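Local atomic coordinates of pyridine synthase TbtD (Thermobispora bispora, PDB entry 5WA4), a protein that builds the central pyridine ring of the thiopeptide thiomuracin by a formal [4+2] aza-cycloaddition, and binds the leader peptide of its substrate. Residues E8-F13 with Y59-R64; E210-H215 with V338-A343. One frame throughout, in Å; residues are numbered along the deposited sequence.

Contact 1: residues E8-F13 with Y59-R64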
ATOM      1  N   GLU E   8      -7.394  48.775  -3.106  1.00 83.10           N
ATOM      2  CA  GLU E   8      -6.393  48.475  -4.129  1.00 89.37           C
ATOM      3  C   GLU E   8      -5.431  47.366  -3.690  1.00 89.95           C
ATOM      4  O   GLU E   8      -4.706  46.804  -4.521  1.00 96.52           O
ATOM      5  CB  GLU E   8      -5.607  49.738  -4.499  1.00 87.23           C
ATOM      6  CG  GLU E   8      -4.955  49.669  -5.872  1.00 91.76           C
ATOM      7  CD  GLU E   8      -5.231  50.909  -6.702  1.00 95.34           C
ATOM      8  OE1 GLU E   8      -4.354  51.804  -6.740  1.00 95.43           O
ATOM      9  OE2 GLU E   8      -6.329  50.985  -7.307  1.00 84.46           O
ATOM     10  N   ARG E   9      -5.414  47.065  -2.390  1.00 77.68           N
ATOM     11  CA  ARG E   9      -4.794  45.825  -1.911  1.00 87.39           C
ATOM     12  C   ARG E   9      -5.288  45.405  -0.515  1.00 81.64           C
ATOM     13  O   ARG E   9      -6.032  46.133   0.147  1.00 79.63           O
ATOM     14  CB  ARG E   9      -3.261  45.935  -1.923  1.00 88.29           C
ATOM     15  CG  ARG E   9      -2.611  44.604  -2.296  1.00 96.34           C
ATOM     16  CD  ARG E   9      -1.128  44.705  -2.566  1.00108.28           C
ATOM     17  NE  ARG E   9      -0.803  45.654  -3.634  1.00116.05           N
ATOM     18  CZ  ARG E   9       0.375  45.707  -4.254  1.00115.25           C
ATOM     19  NH1 ARG E   9       1.339  44.859  -3.917  1.00117.26           N
ATOM     20  NH2 ARG E   9       0.590  46.607  -5.210  1.00107.21           N
ATOM     21  N   TRP E  10      -4.883  44.206  -0.095  1.00 79.85           N
ATOM     22  CA  TRP E  10      -5.315  43.621   1.172  1.00 76.99           C
ATOM     23  C   TRP E  10      -4.320  43.896   2.280  1.00 82.22           C
ATOM     24  O   TRP E  10      -3.178  43.442   2.212  1.00 84.37           O
ATOM     25  CB  TRP E  10      -5.494  42.112   1.041  1.00 73.11           C
ATOM     26  CG  TRP E  10      -6.763  41.710   0.399  1.00 70.45           C
ATOM     27  CD1 TRP E  10      -6.910  41.135  -0.826  1.00 69.54           C
ATOM     28  CD2 TRP E  10      -8.076  41.835   0.946  1.00 68.31           C
ATOM     29  NE1 TRP E  10      -8.235  40.893  -1.077  1.00 70.45           N
ATOM     30  CE2 TRP E  10      -8.978  41.314   0.004  1.00 69.33           C
ATOM     31  CE3 TRP E  10      -8.584  42.328   2.155  1.00 64.32           C
ATOM     32  CZ2 TRP E  10     -10.355  41.280   0.212  1.00 71.40           C
ATOM     33  CZ3 TRP E  10      -9.946  42.296   2.368  1.00 65.13           C
ATOM     34  CH2 TRP E  10     -10.821  41.779   1.401  1.00 69.70           C
ATOM     35  N   TRP E  11      -4.763  44.628   3.300  1.00 73.81           N
ATOM     36  CA  TRP E  11      -3.916  44.942   4.440  1.00 71.81           C
ATOM     37  C   TRP E  11      -4.217  44.023   5.625  1.00 73.36           C
ATOM     38  O   TRP E  11      -5.357  43.580   5.817  1.00 71.03           O
ATOM     39  CB  TRP E  11      -4.093  46.402   4.845  1.00 74.18           C
ATOM     40  CG  TRP E  11      -3.759  47.373   3.754  1.00 84.34           C
ATOM     41  CD1 TRP E  11      -4.638  48.049   2.947  1.00 81.84           C
ATOM     42  CD2 TRP E  11      -2.444  47.769   3.333  1.00 91.04           C
ATOM     43  NE1 TRP E  11      -3.948  48.847   2.062  1.00 85.43           N
ATOM     44  CE2 TRP E  11      -2.601  48.693   2.280  1.00 88.79           C
ATOM     45  CE3 TRP E  11      -1.151  47.430   3.746  1.00 90.30           C
ATOM     46  CZ2 TRP E  11      -1.515  49.283   1.641  1.00 87.45           C
ATOM     47  CZ3 TRP E  11      -0.076  48.014   3.107  1.00 92.76           C
ATOM     48  CH2 TRP E  11      -0.263  48.930   2.066  1.00 91.36           C
ATOM     49  N   ARG E  12      -3.192  43.751   6.429  1.00 74.02           N
ATOM     50  CA  ARG E  12      -3.319  42.806   7.533  1.00 72.32           C
ATOM     51  C   ARG E  12      -3.130  43.441   8.905  1.00 73.81           C
ATOM     52  O   ARG E  12      -2.268  44.298   9.101  1.00 73.95           O
ATOM     53  CB  ARG E  12      -2.318  41.669   7.365  1.00 71.51           C
ATOM     54  CG  ARG E  12      -2.566  40.815   6.152  1.00 78.23           C
ATOM     55  CD  ARG E  12      -1.549  39.701   6.066  1.00 83.18           C
ATOM     56  NE  ARG E  12      -0.229  40.197   5.697  1.00 78.97           N
ATOM     57  CZ  ARG E  12       0.861  39.443   5.701  1.00 84.72           C
ATOM     58  NH1 ARG E  12       0.774  38.167   6.057  1.00 84.51           N
ATOM     59  NH2 ARG E  12       2.032  39.957   5.350  1.00 85.75           N
ATOM     60  N   PHE E  13      -3.942  42.998   9.859  1.00 71.96           N
ATOM     61  CA  PHE E  13      -3.781  43.416  11.242  1.00 70.46           C
ATOM     62  C   PHE E  13      -3.799  42.209  12.167  1.00 67.67           C
ATOM     63  O   PHE E  13      -4.548  41.255  11.939  1.00 66.22           O
ATOM     64  CB  PHE E  13      -4.879  44.408  11.628  1.00 73.56           C
ATOM     65  CG  PHE E  13      -4.650  45.797  11.092  1.00 79.30           C
ATOM     66  CD1 PHE E  13      -3.727  46.639  11.690  1.00 79.38           C
ATOM     67  CD2 PHE E  13      -5.342  46.253   9.982  1.00 76.76           C
ATOM     68  CE1 PHE E  13      -3.505  47.916  11.195  1.00 79.33           C
ATOM     69  CE2 PHE E  13      -5.125  47.529   9.486  1.00 76.10           C
ATOM     70  CZ  PHE E  13      -4.203  48.358  10.091  1.00 80.47           C
ATOM     71  N   TYR E  59      -8.519  41.684   8.002  1.00 61.09           N
ATOM     72  CA  TYR E  59      -8.200  42.017   6.623  1.00 64.79           C
ATOM     73  C   TYR E  59      -9.100  43.147   6.151  1.00 61.59           C
ATOM     74  O   TYR E  59     -10.315  43.031   6.229  1.00 59.20           O
ATOM     75  CB  TYR E  59      -8.375  40.794   5.720  1.00 63.24           C
ATOM     76  CG  TYR E  59      -7.541  39.594   6.127  1.00 61.76           C
ATOM     77  CD1 TYR E  59      -6.215  39.477   5.734  1.00 60.56           C
ATOM     78  CD2 TYR E  59      -8.082  38.589   6.924  1.00 55.00           C
ATOM     79  CE1 TYR E  59      -5.457  38.378   6.111  1.00 65.74           C
ATOM     80  CE2 TYR E  59      -7.338  37.495   7.306  1.00 52.72           C
ATOM     81  CZ  TYR E  59      -6.029  37.389   6.899  1.00 62.41           C
ATOM     82  OH  TYR E  59      -5.292  36.289   7.284  1.00 66.40           O
ATOM     83  N   VAL E  60      -8.509  44.245   5.686  1.00 65.70           N
ATOM     84  CA  VAL E  60      -9.286  45.301   5.024  1.00 71.08           C
ATOM     85  C   VAL E  60      -8.658  45.670   3.673  1.00 71.76           C
ATOM     86  O   VAL E  60      -7.430  45.721   3.534  1.00 67.54           O
ATOM     87  CB  VAL E  60      -9.399  46.564   5.892  1.00 69.10           C
ATOM     88  CG1 VAL E  60     -10.475  47.489   5.337  1.00 75.11           C
ATOM     89  CG2 VAL E  60      -9.735  46.194   7.322  1.00 73.46           C
ATOM     90  N   SER E  61      -9.485  45.906   2.658  1.00 74.22           N
ATOM     91  CA  SER E  61      -8.910  46.241   1.354  1.00 76.64           C
ATOM     92  C   SER E  61      -9.242  47.653   0.903  1.00 74.25           C
ATOM     93  O   SER E  61     -10.373  47.949   0.512  1.00 69.71           O
ATOM     94  CB  SER E  61      -9.349  45.239   0.279  1.00 72.10           C
ATOM     95  OG  SER E  61     -10.747  45.190   0.144  1.00 60.04           O
ATOM     96  N   THR E  62      -8.230  48.511   0.987  1.00 75.66           N
ATOM     97  CA  THR E  62      -8.248  49.851   0.406  1.00 82.04           C
ATOM     98  C   THR E  62      -6.834  50.242   0.011  1.00 82.60           C
ATOM     99  O   THR E  62      -5.941  49.404  -0.010  1.00 86.53           O
ATOM    100  CB  THR E  62      -8.821  50.918   1.375  1.00 79.82           C
ATOM    101  OG1 THR E  62      -8.550  50.532   2.729  1.00 77.88           O
ATOM    102  CG2 THR E  62     -10.318  51.125   1.161  1.00 73.60           C
ATOM    103  N   THR E  63      -6.645  51.521  -0.297  1.00 88.13           N
ATOM    104  CA  THR E  63      -5.327  52.076  -0.608  1.00 90.22           C
ATOM    105  C   THR E  63      -4.546  52.402   0.649  1.00 88.52           C
ATOM    106  O   THR E  63      -5.078  52.300   1.751  1.00 92.97           O
ATOM    107  CB  THR E  63      -5.448  53.354  -1.423  1.00 95.32           C
ATOM    108  OG1 THR E  63      -6.420  54.208  -0.804  1.00 86.71           O
ATOM    109  CG2 THR E  63      -5.884  53.024  -2.843  1.00100.08           C
ATOM    110  N   ARG E  64      -3.293  52.820   0.491  1.00 89.91           N
ATOM    111  CA  ARG E  64      -2.499  53.186   1.660  1.00 95.29           C
ATOM    112  C   ARG E  64      -2.997  54.534   2.182  1.00 93.83           C
ATOM    113  O   ARG E  64      -2.869  54.843   3.366  1.00 96.24           O
ATOM    114  CB  ARG E  64      -0.997  53.233   1.327  1.00 92.90           C
ATOM    115  CG  ARG E  64      -0.155  54.114   2.255  1.00 91.49           C
ATOM    116  CD  ARG E  64       1.318  54.063   1.896  1.00100.81           C
ATOM    117  NE  ARG E  64       1.762  55.321   1.292  1.00114.70           N
ATOM    118  CZ  ARG E  64       3.007  55.579   0.892  1.00117.40           C
ATOM    119  NH1 ARG E  64       3.962  54.662   1.015  1.00113.49           N
ATOM    120  NH2 ARG E  64       3.297  56.759   0.357  1.00120.06           N
TER
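Trp11 and Val60 pair across two antiparallel strands, Trp11 N giving its hydrogen to Val60 O at 2.9 Å, nearly straight at 171°, and Val60 N answering to Trp11 O at 3.2 Å. The Trp11 side chain then runs along the partner strand. Its CB sits 3.6 Å from Val60 O, which CG also faces; CD1 lies near both Val60 O and Thr62 O (3.7 and 3.5 Å), and NE1 donates to Thr62 O at 2.9 Å. That bond is bent, the donor well above the carbonyl plane. CG anti to the carbonyl carbon (chi1 -59°) sends the indole this way, and the benzo-ring atom CZ2, next to CE2, lies 4.0 Å from Arg64 CB, where helix 64-85 begins. Trp10 points to the other face of the sheet and lays its six-membered ring over Ser61 CB, a CH-pi contact 3.5 Å from the centroid. There too, Arg12 CG lies against Tyr59 CE1. The pairing joins the two inner strands of a four-stranded antiparallel sheet, 9-16 between 55-62 and 123-128; Trp11 and Val60 touch helix 64-85 through Leu67 and Val71, and Tyr59 stacks on Tyr45 of strand 44-49.

Contact 2: residues E210-H215 with V338-A343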
ATOM      1  N   GLU E 210     -21.815   5.462  18.890  1.00 70.34           N
ATOM      2  CA  GLU E 210     -23.073   5.080  19.504  1.00 69.00           C
ATOM      3  C   GLU E 210     -23.409   6.022  20.619  1.00 69.42           C
ATOM      4  O   GLU E 210     -24.570   6.130  20.983  1.00 72.72           O
ATOM      5  CB  GLU E 210     -23.026   3.664  20.015  1.00 73.58           C
ATOM      6  CG  GLU E 210     -23.204   2.731  18.867  1.00 78.38           C
ATOM      7  CD  GLU E 210     -22.166   1.665  18.915  1.00 89.64           C
ATOM      8  OE1 GLU E 210     -21.888   1.177  20.034  1.00 96.85           O
ATOM      9  OE2 GLU E 210     -21.525   1.461  17.854  1.00100.76           O
ATOM     10  N   LEU E 211     -22.410   6.712  21.161  1.00 61.78           N
ATOM     11  CA  LEU E 211     -22.709   7.781  22.098  1.00 59.46           C
ATOM     12  C   LEU E 211     -23.561   8.832  21.372  1.00 68.10           C
ATOM     13  O   LEU E 211     -24.515   9.374  21.938  1.00 66.23           O
ATOM     14  CB  LEU E 211     -21.429   8.390  22.648  1.00 69.43           C
ATOM     15  CG  LEU E 211     -20.829   7.743  23.900  1.00 78.49           C
ATOM     16  CD1 LEU E 211     -19.432   8.318  24.151  1.00 66.38           C
ATOM     17  CD2 LEU E 211     -21.758   7.919  25.125  1.00 79.09           C
ATOM     18  N   TRP E 212     -23.220   9.083  20.106  1.00 70.52           N
ATOM     19  CA  TRP E 212     -23.951  10.020  19.250  1.00 61.23           C
ATOM     20  C   TRP E 212     -25.268   9.414  18.761  1.00 58.19           C
ATOM     21  O   TRP E 212     -26.314  10.030  18.927  1.00 56.53           O
ATOM     22  CB  TRP E 212     -23.075  10.463  18.066  1.00 57.91           C
ATOM     23  CG  TRP E 212     -21.955  11.403  18.487  1.00 63.25           C
ATOM     24  CD1 TRP E 212     -21.774  11.944  19.724  1.00 64.21           C
ATOM     25  CD2 TRP E 212     -20.866  11.889  17.676  1.00 60.87           C
ATOM     26  NE1 TRP E 212     -20.653  12.737  19.739  1.00 62.97           N
ATOM     27  CE2 TRP E 212     -20.075  12.716  18.506  1.00 57.20           C
ATOM     28  CE3 TRP E 212     -20.493  11.710  16.341  1.00 61.04           C
ATOM     29  CZ2 TRP E 212     -18.933  13.367  18.034  1.00 53.34           C
ATOM     30  CZ3 TRP E 212     -19.350  12.355  15.876  1.00 56.87           C
ATOM     31  CH2 TRP E 212     -18.590  13.175  16.719  1.00 58.52           C
ATOM     32  N   ARG E 213     -25.229   8.211  18.184  1.00 60.90           N
ATOM     33  CA  ARG E 213     -26.464   7.530  17.749  1.00 64.17           C
ATOM     34  C   ARG E 213     -27.453   7.354  18.913  1.00 67.22           C
ATOM     35  O   ARG E 213     -28.659   7.321  18.692  1.00 72.97           O
ATOM     36  CB  ARG E 213     -26.165   6.159  17.102  1.00 64.94           C
ATOM     37  CG  ARG E 213     -24.962   6.152  16.152  1.00 65.14           C
ATOM     38  CD  ARG E 213     -25.190   5.485  14.801  1.00 64.88           C
ATOM     39  NE  ARG E 213     -24.569   4.166  14.608  1.00 64.82           N
ATOM     40  CZ  ARG E 213     -24.078   3.744  13.433  1.00 69.92           C
ATOM     41  NH1 ARG E 213     -24.104   4.552  12.370  1.00 77.21           N
ATOM     42  NH2 ARG E 213     -23.535   2.533  13.309  1.00 61.84           N
ATOM     43  N   ASP E 214     -26.946   7.264  20.146  1.00 70.74           N
ATOM     44  CA  ASP E 214     -27.791   7.190  21.347  1.00 67.92           C
ATOM     45  C   ASP E 214     -28.349   8.565  21.712  1.00 72.95           C
ATOM     46  O   ASP E 214     -29.548   8.720  21.913  1.00 77.48           O
ATOM     47  CB  ASP E 214     -27.017   6.630  22.549  1.00 67.38           C
ATOM     48  CG  ASP E 214     -26.806   5.121  22.470  1.00 72.70           C
ATOM     49  OD1 ASP E 214     -27.052   4.536  21.395  1.00 80.07           O
ATOM     50  OD2 ASP E 214     -26.366   4.521  23.474  1.00 74.64           O
ATOM     51  N   HIS E 215     -27.473   9.557  21.816  1.00 70.23           N
ATOM     52  CA  HIS E 215     -27.889  10.924  22.094  1.00 68.66           C
ATOM     53  C   HIS E 215     -28.907  11.412  21.077  1.00 75.91           C
ATOM     54  O   HIS E 215     -29.760  12.240  21.384  1.00 80.54           O
ATOM     55  CB  HIS E 215     -26.696  11.871  22.092  1.00 70.86           C
ATOM     56  CG  HIS E 215     -27.085  13.313  22.160  1.00 71.11           C
ATOM     57  ND1 HIS E 215     -27.566  13.898  23.311  1.00 78.64           N
ATOM     58  CD2 HIS E 215     -27.108  14.276  21.210  1.00 71.53           C
ATOM     59  CE1 HIS E 215     -27.842  15.168  23.074  1.00 79.78           C
ATOM     60  NE2 HIS E 215     -27.576  15.423  21.806  1.00 79.43           N
ATOM     61  N   VAL E 338     -22.494  17.901  15.206  1.00 45.21           N
ATOM     62  CA  VAL E 338     -23.621  18.502  14.479  1.00 46.60           C
ATOM     63  C   VAL E 338     -23.911  17.833  13.101  1.00 45.62           C
ATOM     64  O   VAL E 338     -25.069  17.522  12.800  1.00 38.87           O
ATOM     65  CB  VAL E 338     -23.393  20.000  14.302  1.00 44.88           C
ATOM     66  CG1 VAL E 338     -24.286  20.555  13.228  1.00 41.63           C
ATOM     67  CG2 VAL E 338     -23.636  20.703  15.629  1.00 44.43           C
ATOM     68  N   CYS E 339     -22.878  17.567  12.289  1.00 47.93           N
ATOM     69  CA  CYS E 339     -23.104  16.859  11.019  1.00 46.29           C
ATOM     70  C   CYS E 339     -23.638  15.472  11.290  1.00 46.41           C
ATOM     71  O   CYS E 339     -24.496  14.977  10.565  1.00 50.96           O
ATOM     72  CB  CYS E 339     -21.836  16.725  10.166  1.00 46.53           C
ATOM     73  SG  CYS E 339     -21.013  18.258   9.667  1.00 54.07           S
ATOM     74  N   HIS E 340     -23.115  14.819  12.313  1.00 45.19           N
ATOM     75  CA  HIS E 340     -23.558  13.465  12.555  1.00 48.29           C
ATOM     76  C   HIS E 340     -25.051  13.469  12.939  1.00 52.82           C
ATOM     77  O   HIS E 340     -25.827  12.609  12.488  1.00 50.31           O
ATOM     78  CB  HIS E 340     -22.720  12.801  13.626  1.00 45.83           C
ATOM     79  CG  HIS E 340     -23.099  11.382  13.876  1.00 47.57           C
ATOM     80  ND1 HIS E 340     -22.496  10.327  13.228  1.00 58.02           N
ATOM     81  CD2 HIS E 340     -24.067  10.844  14.658  1.00 54.96           C
ATOM     82  CE1 HIS E 340     -23.053   9.196  13.624  1.00 63.21           C
ATOM     83  NE2 HIS E 340     -24.015   9.484  14.486  1.00 58.44           N
ATOM     84  N   LEU E 341     -25.456  14.453  13.737  1.00 46.43           N
ATOM     85  CA  LEU E 341     -26.859  14.569  14.126  1.00 48.25           C
ATOM     86  C   LEU E 341     -27.749  14.983  12.945  1.00 54.08           C
ATOM     87  O   LEU E 341     -28.903  14.559  12.853  1.00 52.89           O
ATOM     88  CB  LEU E 341     -27.013  15.560  15.286  1.00 51.96           C
ATOM     89  CG  LEU E 341     -26.425  15.070  16.618  1.00 55.84           C
ATOM     90  CD1 LEU E 341     -26.351  16.171  17.672  1.00 48.34           C
ATOM     91  CD2 LEU E 341     -27.235  13.879  17.112  1.00 54.40           C
ATOM     92  N   ALA E 342     -27.232  15.804  12.033  1.00 55.98           N
ATOM     93  CA  ALA E 342     -28.032  16.155  10.861  1.00 49.13           C
ATOM     94  C   ALA E 342     -28.315  14.902  10.077  1.00 48.06           C
ATOM     95  O   ALA E 342     -29.461  14.655   9.710  1.00 54.28           O
ATOM     96  CB  ALA E 342     -27.351  17.166  10.003  1.00 44.66           C
ATOM     97  N   ALA E 343     -27.292  14.084   9.864  1.00 42.44           N
ATOM     98  CA  ALA E 343     -27.472  12.909   9.012  1.00 54.10           C
ATOM     99  C   ALA E 343     -28.411  11.866   9.646  1.00 53.87           C
ATOM    100  O   ALA E 343     -29.192  11.220   8.945  1.00 60.48           O
ATOM    101  CB  ALA E 343     -26.115  12.280   8.659  1.00 42.29           C
TER
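His340 and Trp212 bring two helices together at a wide spacing: the axes of 210-215 and 338-343 stay 10.0 Å apart and cross at -52°, and side chains bridge the distance without a hydrogen bond. Val338 and Cys339, at the start of the second segment, face other helices, Val338 reaching Pro165 and Phe169 and Cys339 reaching His194. His340 is the first residue to meet the opposite helix. With CG anti to its backbone N (chi1 -178°), the imidazole extends straight across. Its CD2 lies 3.6 Å from Trp212 CB, while Trp212 CE3 comes over one face of the imidazole, 3.6 Å from His340 CG. The two ring planes are inclined by 52°, an oblique meeting. At the edge of the imidazole, NE2 meets the aliphatic part of Arg213 at CG, 3.8 Å away; the guanidinium group continues toward the second subunit. One residue on, Leu341 holds both methyls, CD1 and CD2, at 4.1 Å from His215 CD2, with CD1 near the plane of the His215 ring, at its edge. The His215 ring is held by Arg218 at ND1, and a weak hydrogen bond links NE2 and the backbone of the bound leader peptide. Trp212 and Leu341 also touch apolar side chains of that peptide, so this helix pair forms part of its binding surface. Ala342 turns to the far side, and Ala343 packs on Arg192 of helix 184-201. The crossing thus joins helix 205-218 to helix 332-352, with helix 184-201 touching both through Leu199 on Trp212 and Leu191 on Ala342, and helix 164-178 packed behind Val338 and Ala342.

How the contacts relate
Contact 1 and contact 2 lie on opposite sides of the chain's centre, their own centres 42 Å apart and their nearest atoms about 24 Å apart, with no touch between them. They follow one another in series: the strand pairing of 8-13 with 59-64 is complete long before 210-215 meets 338-343. Contact 1 belongs to the antiparallel sheet flanked by helix 64-85, contact 2 to the all-helical later part of the chain, and the two share no strand or helix. Of the two, contact 2 alone borders the bound leader peptide and the second subunit, so this part of the leader-binding surface lies in the helical part, away from the sheet contact.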